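Local coordinates for protein predicted sugar phosphatases of the HAD superfamily (PDB 2HX1) that probably hydrolyses phosphate esters, perhaps of sugars, as a magnesium-binding phosphatase of the HAD superfamily, at residues 86-91 with 110-115; 93-98 with 133-138; 162-167 with 197-202. All coordinates share one frame; numbering follows the deposited sequence. Where two conformers were deposited one is given.

Interaction 1. Residues 86-91 with 110-115; sequences ITKEYI and NYLVSD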
loop_
_atom_site.group_PDB
_atom_site.type_symbol
_atom_site.label_atom_id
_atom_site.label_comp_id
_atom_site.label_asym_id
_atom_site.label_seq_id
_atom_site.Cartn_x
_atom_site.Cartn_y
_atom_site.Cartn_z
ATOM N N ILE A 86 -14.608 -13.584 19.766
ATOM C CA ILE A 86 -15.288 -13.207 18.553
ATOM C C ILE A 86 -15.077 -14.277 17.498
ATOM O O ILE A 86 -16.026 -14.700 16.821
ATOM C CB ILE A 86 -14.796 -11.872 17.960
ATOM C CG1 ILE A 86 -14.924 -10.721 18.962
ATOM C CG2 ILE A 86 -15.598 -11.565 16.687
ATOM C CD1 ILE A 86 -14.228 -9.461 18.496
ATOM N N THR A 87 -13.833 -14.712 17.357
ATOM C CA THR A 87 -13.484 -15.753 16.407
ATOM C C THR A 87 -14.330 -17.009 16.631
ATOM O O THR A 87 -14.876 -17.554 15.694
ATOM C CB THR A 87 -12.033 -16.145 16.554
ATOM O OG1 THR A 87 -11.209 -15.024 16.236
ATOM C CG2 THR A 87 -11.683 -17.302 15.644
ATOM N N LYS A 88 -14.400 -17.455 17.876
ATOM C CA LYS A 88 -15.168 -18.619 18.262
ATOM C C LYS A 88 -16.617 -18.483 17.839
ATOM O O LYS A 88 -17.173 -19.413 17.269
ATOM C CB LYS A 88 -15.108 -18.819 19.786
ATOM C CG LYS A 88 -15.654 -20.155 20.288
ATOM C CD LYS A 88 -14.916 -20.587 21.571
ATOM C CE LYS A 88 -15.411 -21.935 22.134
ATOM N NZ LYS A 88 -15.205 -23.085 21.206
ATOM N N GLU A 89 -17.228 -17.334 18.130
ATOM C CA GLU A 89 -18.634 -17.114 17.778
ATOM C C GLU A 89 -18.837 -17.063 16.277
ATOM O O GLU A 89 -19.895 -17.474 15.780
ATOM C CB GLU A 89 -19.182 -15.808 18.380
ATOM C CG GLU A 89 -19.270 -15.803 19.917
ATOM N N TYR A 90 -17.835 -16.548 15.557
ATOM C CA TYR A 90 -17.895 -16.467 14.101
ATOM C C TYR A 90 -17.847 -17.842 13.467
ATOM O O TYR A 90 -18.632 -18.123 12.575
ATOM C CB TYR A 90 -16.778 -15.592 13.535
ATOM C CG TYR A 90 -16.942 -15.302 12.057
ATOM C CD1 TYR A 90 -16.491 -16.202 11.088
ATOM C CD2 TYR A 90 -17.547 -14.134 11.629
ATOM C CE1 TYR A 90 -16.640 -15.940 9.718
ATOM C CE2 TYR A 90 -17.735 -13.880 10.272
ATOM C CZ TYR A 90 -17.271 -14.785 9.329
ATOM O OH TYR A 90 -17.412 -14.510 7.993
ATOM N N ILE A 91 -16.942 -18.697 13.946
ATOM C CA ILE A 91 -16.857 -20.077 13.492
ATOM C C ILE A 91 -18.141 -20.836 13.766
ATOM O O ILE A 91 -18.671 -21.499 12.876
ATOM C CB ILE A 91 -15.674 -20.802 14.151
ATOM C CG1 ILE A 91 -14.359 -20.239 13.606
ATOM C CG2 ILE A 91 -15.732 -22.307 13.873
ATOM C CD1 ILE A 91 -13.155 -20.695 14.403
ATOM N N ASN A 110 -7.131 -25.402 20.945
ATOM C CA ASN A 110 -8.040 -26.122 21.863
ATOM C C ASN A 110 -9.331 -25.372 22.219
ATOM O O ASN A 110 -10.435 -25.939 22.217
ATOM C CB ASN A 110 -7.284 -26.502 23.150
ATOM C CG ASN A 110 -6.501 -27.827 23.023
ATOM O OD1 ASN A 110 -6.737 -28.643 22.109
ATOM N ND2 ASN A 110 -5.580 -28.050 23.967
ATOM N N TYR A 111 -9.185 -24.088 22.504
ATOM C CA TYR A 111 -10.322 -23.215 22.799
ATOM C C TYR A 111 -11.379 -23.199 21.690
ATOM O O TYR A 111 -12.560 -22.964 21.965
ATOM C CB TYR A 111 -9.816 -21.783 22.991
ATOM C CG TYR A 111 -10.858 -20.722 23.332
ATOM C CD1 TYR A 111 -11.788 -20.912 24.381
ATOM C CD2 TYR A 111 -10.866 -19.496 22.664
ATOM C CE1 TYR A 111 -12.731 -19.904 24.723
ATOM C CE2 TYR A 111 -11.787 -18.485 23.000
ATOM C CZ TYR A 111 -12.724 -18.696 24.013
ATOM O OH TYR A 111 -13.615 -17.684 24.315
ATOM N N LEU A 112 -10.969 -23.412 20.439
ATOM C CA LEU A 112 -11.937 -23.305 19.322
ATOM C C LEU A 112 -12.611 -24.638 19.001
ATOM O O LEU A 112 -13.593 -24.667 18.243
ATOM C CB LEU A 112 -11.279 -22.705 18.074
ATOM C CG LEU A 112 -10.821 -21.241 18.154
ATOM C CD1 LEU A 112 -10.074 -20.866 16.868
ATOM C CD2 LEU A 112 -11.993 -20.313 18.359
ATOM N N VAL A 113 -12.108 -25.725 19.586
ATOM C CA VAL A 113 -12.710 -27.060 19.410
ATOM C C VAL A 113 -14.221 -27.016 19.714
ATOM O O VAL A 113 -14.664 -26.362 20.674
ATOM C CB VAL A 113 -11.963 -28.081 20.317
ATOM C CG1 VAL A 113 -12.736 -29.372 20.505
ATOM C CG2 VAL A 113 -10.568 -28.344 19.745
ATOM N N SER A 114 -15.016 -27.664 18.864
ATOM C CA SER A 114 -16.470 -27.699 19.051
ATOM C C SER A 114 -17.113 -28.855 18.276
ATOM O O SER A 114 -16.436 -29.558 17.515
ATOM C CB SER A 114 -17.091 -26.356 18.639
ATOM O OG SER A 114 -16.916 -26.120 17.260
ATOM N N ASP A 115 -18.417 -29.044 18.494
ATOM C CA ASP A 115 -19.182 -30.094 17.814
ATOM C C ASP A 115 -19.400 -29.772 16.329
ATOM O O ASP A 115 -19.740 -28.632 15.963
ATOM C CB ASP A 115 -20.529 -30.321 18.512
ATOM C CG ASP A 115 -20.398 -31.155 19.782
ATOM O OD1 ASP A 115 -19.871 -32.290 19.706
ATOM O OD2 ASP A 115 -20.834 -30.680 20.854
#
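K88 reaches from its helix across to the turn at Y111 and L112. K88 NZ donates a hydrogen bond of 2.8 Å to Y111 O, arriving in the carbonyl plane. On the way, K88 CD rides over one face of the Y111 ring, a CH-pi contact with CD 3.9 Å from the ring centroid. The bend that makes this possible is at the last torsion: the chain runs extended as far as CE, then chi4 of 62° folds NZ back to the carbonyl. L112 packs closer to the helix, its CD2 lying 3.6 Å from K88 CA, while its CD1 meets I91 CD1 at 3.9 Å and T87 CG2 adds to the same apolar patch. A methionine in place of K88 would probably leave Y111 O without this donor, and the turn less firmly tied to the helix. The turn itself is type I, from N110 to V113, closed by V113 N bonding N110 O. Behind these residues, L112 also rests on M119 of strand 117-121, I91 touches I117 of the same strand, and T87 touches I165 and F202, so helix 83-94 packs against the five-stranded parallel sheet.

Interaction 2. Residues 93-98 with 133-138; sequences LKVDGG and VNALVL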
loop_
_atom_site.group_PDB
_atom_site.type_symbol
_atom_site.label_atom_id
_atom_site.label_comp_id
_atom_site.label_asym_id
_atom_site.label_seq_id
_atom_site.Cartn_x
_atom_site.Cartn_y
_atom_site.Cartn_z
ATOM N N LEU A 93 -21.090 -19.814 14.173
ATOM C CA LEU A 93 -22.186 -19.311 13.403
ATOM C C LEU A 93 -22.004 -19.544 11.918
ATOM O O LEU A 93 -22.967 -19.918 11.237
ATOM C CB LEU A 93 -22.361 -17.823 13.631
ATOM C CG LEU A 93 -23.178 -17.133 12.549
ATOM C CD1 LEU A 93 -24.618 -17.711 12.511
ATOM C CD2 LEU A 93 -23.170 -15.645 12.808
ATOM N N LYS A 94 -20.800 -19.291 11.399
ATOM C CA LYS A 94 -20.649 -19.156 9.960
ATOM C C LYS A 94 -19.985 -20.323 9.262
ATOM O O LYS A 94 -20.014 -20.372 8.050
ATOM C CB LYS A 94 -19.879 -17.888 9.616
ATOM C CG LYS A 94 -20.559 -16.588 9.948
ATOM C CD LYS A 94 -21.563 -16.202 8.915
ATOM C CE LYS A 94 -22.150 -14.801 9.169
ATOM N NZ LYS A 94 -23.247 -14.491 8.151
ATOM N N VAL A 95 -19.368 -21.238 9.996
ATOM C CA VAL A 95 -18.704 -22.377 9.373
ATOM C C VAL A 95 -19.578 -23.614 9.582
ATOM O O VAL A 95 -19.962 -23.893 10.709
ATOM C CB VAL A 95 -17.293 -22.592 9.950
ATOM C CG1 VAL A 95 -16.648 -23.873 9.368
ATOM C CG2 VAL A 95 -16.453 -21.409 9.680
ATOM N N ASP A 96 -19.885 -24.321 8.490
ATOM C CA ASP A 96 -20.795 -25.450 8.510
ATOM C C ASP A 96 -20.028 -26.765 8.490
ATOM O O ASP A 96 -19.741 -27.321 7.431
ATOM C CB ASP A 96 -21.765 -25.383 7.310
ATOM C CG ASP A 96 -22.970 -26.342 7.473
ATOM O OD1 ASP A 96 -23.048 -27.032 8.520
ATOM O OD2 ASP A 96 -23.838 -26.386 6.567
ATOM N N GLY A 97 -19.665 -27.249 9.666
ATOM C CA GLY A 97 -18.957 -28.514 9.745
ATOM C C GLY A 97 -17.636 -28.484 8.990
ATOM O O GLY A 97 -17.088 -27.407 8.720
ATOM N N GLY A 98 -17.140 -29.673 8.664
ATOM C CA GLY A 98 -15.868 -29.857 7.977
ATOM C C GLY A 98 -14.686 -29.550 8.871
ATOM O O GLY A 98 -14.774 -29.710 10.084
ATOM N N VAL A 133 -12.065 -28.398 4.038
ATOM C CA VAL A 133 -11.592 -27.272 4.834
ATOM C C VAL A 133 -12.484 -26.078 4.552
ATOM O O VAL A 133 -12.506 -25.564 3.444
ATOM C CB VAL A 133 -10.131 -26.888 4.558
ATOM C CG1 VAL A 133 -9.756 -25.615 5.330
ATOM C CG2 VAL A 133 -9.187 -27.995 4.927
ATOM N N ASN A 134 -13.171 -25.602 5.594
ATOM C CA ASN A 134 -14.195 -24.561 5.441
ATOM C C ASN A 134 -13.796 -23.235 6.057
ATOM O O ASN A 134 -14.508 -22.240 5.918
ATOM C CB ASN A 134 -15.499 -25.067 6.053
ATOM C CG ASN A 134 -16.037 -26.289 5.334
ATOM O OD1 ASN A 134 -15.759 -26.507 4.158
ATOM N ND2 ASN A 134 -16.780 -27.100 6.045
ATOM N N ALA A 135 -12.646 -23.206 6.728
ATOM C CA ALA A 135 -12.101 -21.947 7.242
ATOM C C ALA A 135 -10.633 -22.121 7.602
ATOM O O ALA A 135 -10.143 -23.242 7.833
ATOM C CB ALA A 135 -12.913 -21.413 8.484
ATOM N N LEU A 136 -9.939 -20.999 7.663
ATOM C CA LEU A 136 -8.558 -20.954 8.121
ATOM C C LEU A 136 -8.478 -19.953 9.261
ATOM O O LEU A 136 -8.934 -18.822 9.102
ATOM C CB LEU A 136 -7.644 -20.496 6.981
ATOM C CG LEU A 136 -6.218 -20.094 7.366
ATOM C CD1 LEU A 136 -5.454 -21.344 7.844
ATOM C CD2 LEU A 136 -5.521 -19.408 6.190
ATOM N N VAL A 137 -7.890 -20.348 10.387
ATOM C CA VAL A 137 -7.585 -19.382 11.469
ATOM C C VAL A 137 -6.106 -19.281 11.774
ATOM O O VAL A 137 -5.417 -20.289 11.877
ATOM C CB VAL A 137 -8.373 -19.697 12.740
ATOM C CG1 VAL A 137 -9.816 -19.600 12.428
ATOM C CG2 VAL A 137 -8.063 -21.107 13.258
ATOM N N LEU A 138 -5.617 -18.053 11.894
ATOM C CA LEU A 138 -4.247 -17.771 12.339
ATOM C C LEU A 138 -4.261 -17.439 13.852
ATOM O O LEU A 138 -4.930 -16.503 14.287
ATOM C CB LEU A 138 -3.633 -16.638 11.496
ATOM C CG LEU A 138 -2.747 -17.098 10.329
ATOM C CD1 LEU A 138 -3.500 -18.147 9.521
ATOM C CD2 LEU A 138 -2.323 -15.932 9.456
#
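V95 spreads its two methyls over neighbouring residues of strand 133-138: CG1 lies 3.7 Å from N134 CB, and CG2 is equally close to A135 CB. With CG1 anti to the backbone N (chi1 175°), the two branches straddle the step from N134 to A135, and the valine and asparagine side chains cross at a slant. V95 is the first residue to leave helical geometry after helix 83-94, so this apolar contact sits where the chain turns from the helix toward the sheet.

The polar part lies farther along the connection, where N134 meets G97. N134 ND2 donates to G97 O at 2.7 Å, with an N-H...O angle of 149°. The oxygen lies close to the amide plane of the asparagine, but from the other end the bond is less regular: ND2 stands above the G97 carbonyl plane, 53° out of it. D96 O is also near, 3.3 Å from N134 ND2. The amide packs against G98, where N134 ND2 comes within 3.5 Å of G98 CA. A side chain on G98 would run into that nitrogen, and the positive phi of G97 and G98 suits glycine.

Around this corner the backbone of N134 pairs with I99 and that of A135 with A101, while K94 bonds from the end of the helix to L247 and N243 of the second subunit. Helix 83-94 passes through a short link, ending in G97 and G98, into strand 98-103, which lies beside strand 133-138 in a parallel sheet of an alpha/beta fold, an architecture consistent with the cap domain of HAD phosphatases.

Interaction 3. Residues 162-167 with 197-202; sequences IPAIVA and RRFIRF. With EDO (1,2-ethanediol), chain M.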
loop_
_atom_site.group_PDB
_atom_site.type_symbol
_atom_site.label_atom_id
_atom_site.label_comp_id
_atom_site.label_asym_id
_atom_site.label_seq_id
_atom_site.Cartn_x
_atom_site.Cartn_y
_atom_site.Cartn_z
ATOM N N ILE A 162 -12.869 -19.651 1.238
ATOM C CA ILE A 162 -13.184 -19.799 2.663
ATOM C C ILE A 162 -12.730 -18.538 3.424
ATOM O O ILE A 162 -11.817 -17.847 2.985
ATOM C CB ILE A 162 -12.483 -21.072 3.289
ATOM C CG1 ILE A 162 -10.958 -20.919 3.221
ATOM C CG2 ILE A 162 -12.992 -22.348 2.638
ATOM C CD1 ILE A 162 -10.143 -22.121 3.599
ATOM N N PRO A 163 -13.345 -18.249 4.579
ATOM C CA PRO A 163 -12.837 -17.137 5.380
ATOM C C PRO A 163 -11.454 -17.419 5.988
ATOM O O PRO A 163 -11.191 -18.519 6.476
ATOM C CB PRO A 163 -13.895 -16.989 6.478
ATOM C CG PRO A 163 -14.468 -18.321 6.624
ATOM C CD PRO A 163 -14.503 -18.892 5.223
ATOM N N ALA A 164 -10.568 -16.437 5.906
ATOM C CA ALA A 164 -9.295 -16.457 6.605
ATOM C C ALA A 164 -9.394 -15.432 7.735
ATOM O O ALA A 164 -9.675 -14.248 7.477
ATOM C CB ALA A 164 -8.140 -16.125 5.659
ATOM N N ILE A 165 -9.205 -15.898 8.974
ATOM C CA ILE A 165 -9.436 -15.098 10.202
ATOM C C ILE A 165 -8.129 -14.962 11.025
ATOM O O ILE A 165 -7.377 -15.935 11.220
ATOM C CB ILE A 165 -10.536 -15.777 11.087
ATOM C CG1 ILE A 165 -11.849 -15.923 10.331
ATOM C CG2 ILE A 165 -10.856 -14.991 12.386
ATOM C CD1 ILE A 165 -12.782 -16.895 10.991
ATOM N N VAL A 166 -7.860 -13.771 11.542
ATOM C CA VAL A 166 -6.780 -13.575 12.506
ATOM C C VAL A 166 -7.204 -12.506 13.516
ATOM O O VAL A 166 -7.987 -11.630 13.181
ATOM C CB VAL A 166 -5.438 -13.157 11.762
ATOM C CG1 VAL A 166 -5.567 -11.769 11.079
ATOM C CG2 VAL A 166 -4.226 -13.181 12.724
ATOM N N ALA A 167 -6.668 -12.577 14.734
ATOM C CA ALA A 167 -6.733 -11.478 15.718
ATOM C C ALA A 167 -5.883 -10.319 15.209
ATOM O O ALA A 167 -4.776 -10.531 14.707
ATOM C CB ALA A 167 -6.185 -11.923 17.064
ATOM N N ARG A 197 -5.226 -8.204 0.315
ATOM C CA ARG A 197 -6.038 -8.228 1.539
ATOM C C ARG A 197 -7.017 -9.384 1.476
ATOM O O ARG A 197 -7.635 -9.648 0.441
ATOM C CB ARG A 197 -6.816 -6.924 1.692
ATOM C CG ARG A 197 -7.776 -6.889 2.882
ATOM C CD ARG A 197 -8.056 -5.458 3.332
ATOM N NE ARG A 197 -8.737 -4.678 2.296
ATOM C CZ ARG A 197 -10.052 -4.461 2.231
ATOM N NH1 ARG A 197 -10.870 -4.961 3.157
ATOM N NH2 ARG A 197 -10.556 -3.728 1.233
ATOM N N ARG A 198 -7.186 -10.066 2.592
ATOM C CA ARG A 198 -7.799 -11.381 2.538
ATOM C C ARG A 198 -8.236 -11.901 3.912
ATOM O O ARG A 198 -9.038 -12.840 3.967
ATOM C CB ARG A 198 -6.818 -12.368 1.857
ATOM C CG ARG A 198 -7.304 -13.851 1.741
ATOM C CD ARG A 198 -8.338 -14.014 0.666
ATOM N NE ARG A 198 -8.670 -15.412 0.380
ATOM C CZ ARG A 198 -9.501 -16.149 1.103
ATOM N NH1 ARG A 198 -10.060 -15.650 2.182
ATOM N NH2 ARG A 198 -9.753 -17.407 0.747
ATOM N N PHE A 199 -7.703 -11.320 5.003
ATOM C CA PHE A 199 -8.067 -11.729 6.358
ATOM C C PHE A 199 -9.163 -10.864 6.935
ATOM O O PHE A 199 -9.159 -9.643 6.788
ATOM C CB PHE A 199 -6.862 -11.761 7.297
ATOM C CG PHE A 199 -5.983 -12.936 7.064
ATOM C CD1 PHE A 199 -5.113 -12.958 5.981
ATOM C CD2 PHE A 199 -6.052 -14.032 7.879
ATOM C CE1 PHE A 199 -4.314 -14.064 5.730
ATOM C CE2 PHE A 199 -5.267 -15.169 7.629
ATOM C CZ PHE A 199 -4.397 -15.182 6.566
ATOM N N ILE A 200 -10.141 -11.548 7.512
ATOM C CA ILE A 200 -11.073 -10.947 8.458
ATOM C C ILE A 200 -10.300 -10.788 9.752
ATOM O O ILE A 200 -9.780 -11.773 10.310
ATOM C CB ILE A 200 -12.290 -11.850 8.753
ATOM C CG1 ILE A 200 -13.107 -12.145 7.472
ATOM C CG2 ILE A 200 -13.194 -11.151 9.793
ATOM C CD1 ILE A 200 -13.706 -13.547 7.392
ATOM N N ARG A 201 -10.201 -9.553 10.214
ATOM C CA ARG A 201 -9.477 -9.240 11.434
ATOM C C ARG A 201 -10.432 -8.866 12.573
ATOM O O ARG A 201 -11.267 -8.006 12.406
ATOM C CB ARG A 201 -8.528 -8.082 11.145
ATOM C CG ARG A 201 -7.272 -8.542 10.356
ATOM C CD ARG A 201 -6.460 -7.391 9.848
ATOM N NE ARG A 201 -5.278 -7.873 9.127
ATOM C CZ ARG A 201 -4.060 -8.028 9.650
ATOM N NH1 ARG A 201 -3.813 -7.744 10.929
ATOM N NH2 ARG A 201 -3.067 -8.474 8.879
ATOM N N PHE A 202 -10.291 -9.514 13.722
ATOM C CA PHE A 202 -11.162 -9.270 14.877
ATOM C C PHE A 202 -10.378 -8.591 15.961
ATOM O O PHE A 202 -9.180 -8.876 16.160
ATOM C CB PHE A 202 -11.731 -10.580 15.425
ATOM C CG PHE A 202 -12.754 -11.249 14.500
ATOM C CD1 PHE A 202 -13.852 -10.544 14.028
ATOM C CD2 PHE A 202 -12.621 -12.577 14.149
ATOM C CE1 PHE A 202 -14.810 -11.156 13.211
ATOM C CE2 PHE A 202 -13.572 -13.196 13.335
ATOM C CZ PHE A 202 -14.658 -12.479 12.870
HETATM C C1 EDO M . -11.438 -8.484 4.113
HETATM O O1 EDO M . -10.719 -8.062 5.282
HETATM C C2 EDO M . -11.429 -10.005 4.021
HETATM O O2 EDO M . -11.112 -10.396 2.684
HETATM O O HOH W 1 -11.453 -14.059 4.371
#
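A single backbone oxygen, I162 O, is held by two nitrogens of one arginine: R198 NH1 donates to it at 2.9 Å and R198 NH2 at 3.1 Å. The group approaches end-on through NH1 and NH2, with the oxygen only 4° out of the guanidinium plane, and the NH1 bond runs nearly along the C=O axis. R198 gets there by a bend at chi2 (75°), which swings the rest of the chain back beside the start of the neighbouring strand. Close by, water 1 accepts from A164 N and donates to R198 O, bridging the two backbones just ahead of their regular pairing.

From there strands 164-167 and 199-202 run parallel, with the classic alternation of bonds: I200 N to A164 O at 2.7 Å, V166 N to I200 O at 3.0 Å, and F202 N to V166 O at 3.2 Å. The side chains divide between the two faces. I165, A167, I200 and F202 share one, where I165 CG2 comes to 3.4 Å from F202 CE2; I200 CD1 also reaches P163 CB, just before the strand. On the other, V166 and R201 lie side by side, with V166 CG1 over one face of the R201 guanidinium. At the strand entry A164 CB sits over a face of the F199 ring, 3.8 Å from its centroid.

R201 forms a salt bridge through NH2 with E192, and the same carboxylate accepts from the backbone of R198 and F199. A 1,2-ethanediol, probably from the crystallisation liquor, donates to F199 O and also bonds to T269 O of the second subunit. The chemistry implies a strand pair fastened by backbone bonds along its length and by an arginine at its start, where R198 supplies donors to a carbonyl outside the regular ladder.

Overall arrangement
Along the chain, interactions 1 and 2 interlock, because their segments alternate, and both close before interaction 3 opens. Interactions 1 and 2 share helix 83-94 and have centres about 9 Å apart; they meet where I91 and L112 pack on V137. Interaction 3 lies about 12 Å from interaction 2, centre to centre, and about 14 Å from interaction 1. Its strand 164-167 is the sheet neighbour of strand 133-138, while F202 receives I86, T87 and Y90 from the helix. All three belong to the domain built on the five-stranded sheet, distinct from the six-stranded sheet whose strands lead to the magnesium ligands. Interactions 2 and 3 both touch the second subunit, which Y90 of segment 86-91 also meets.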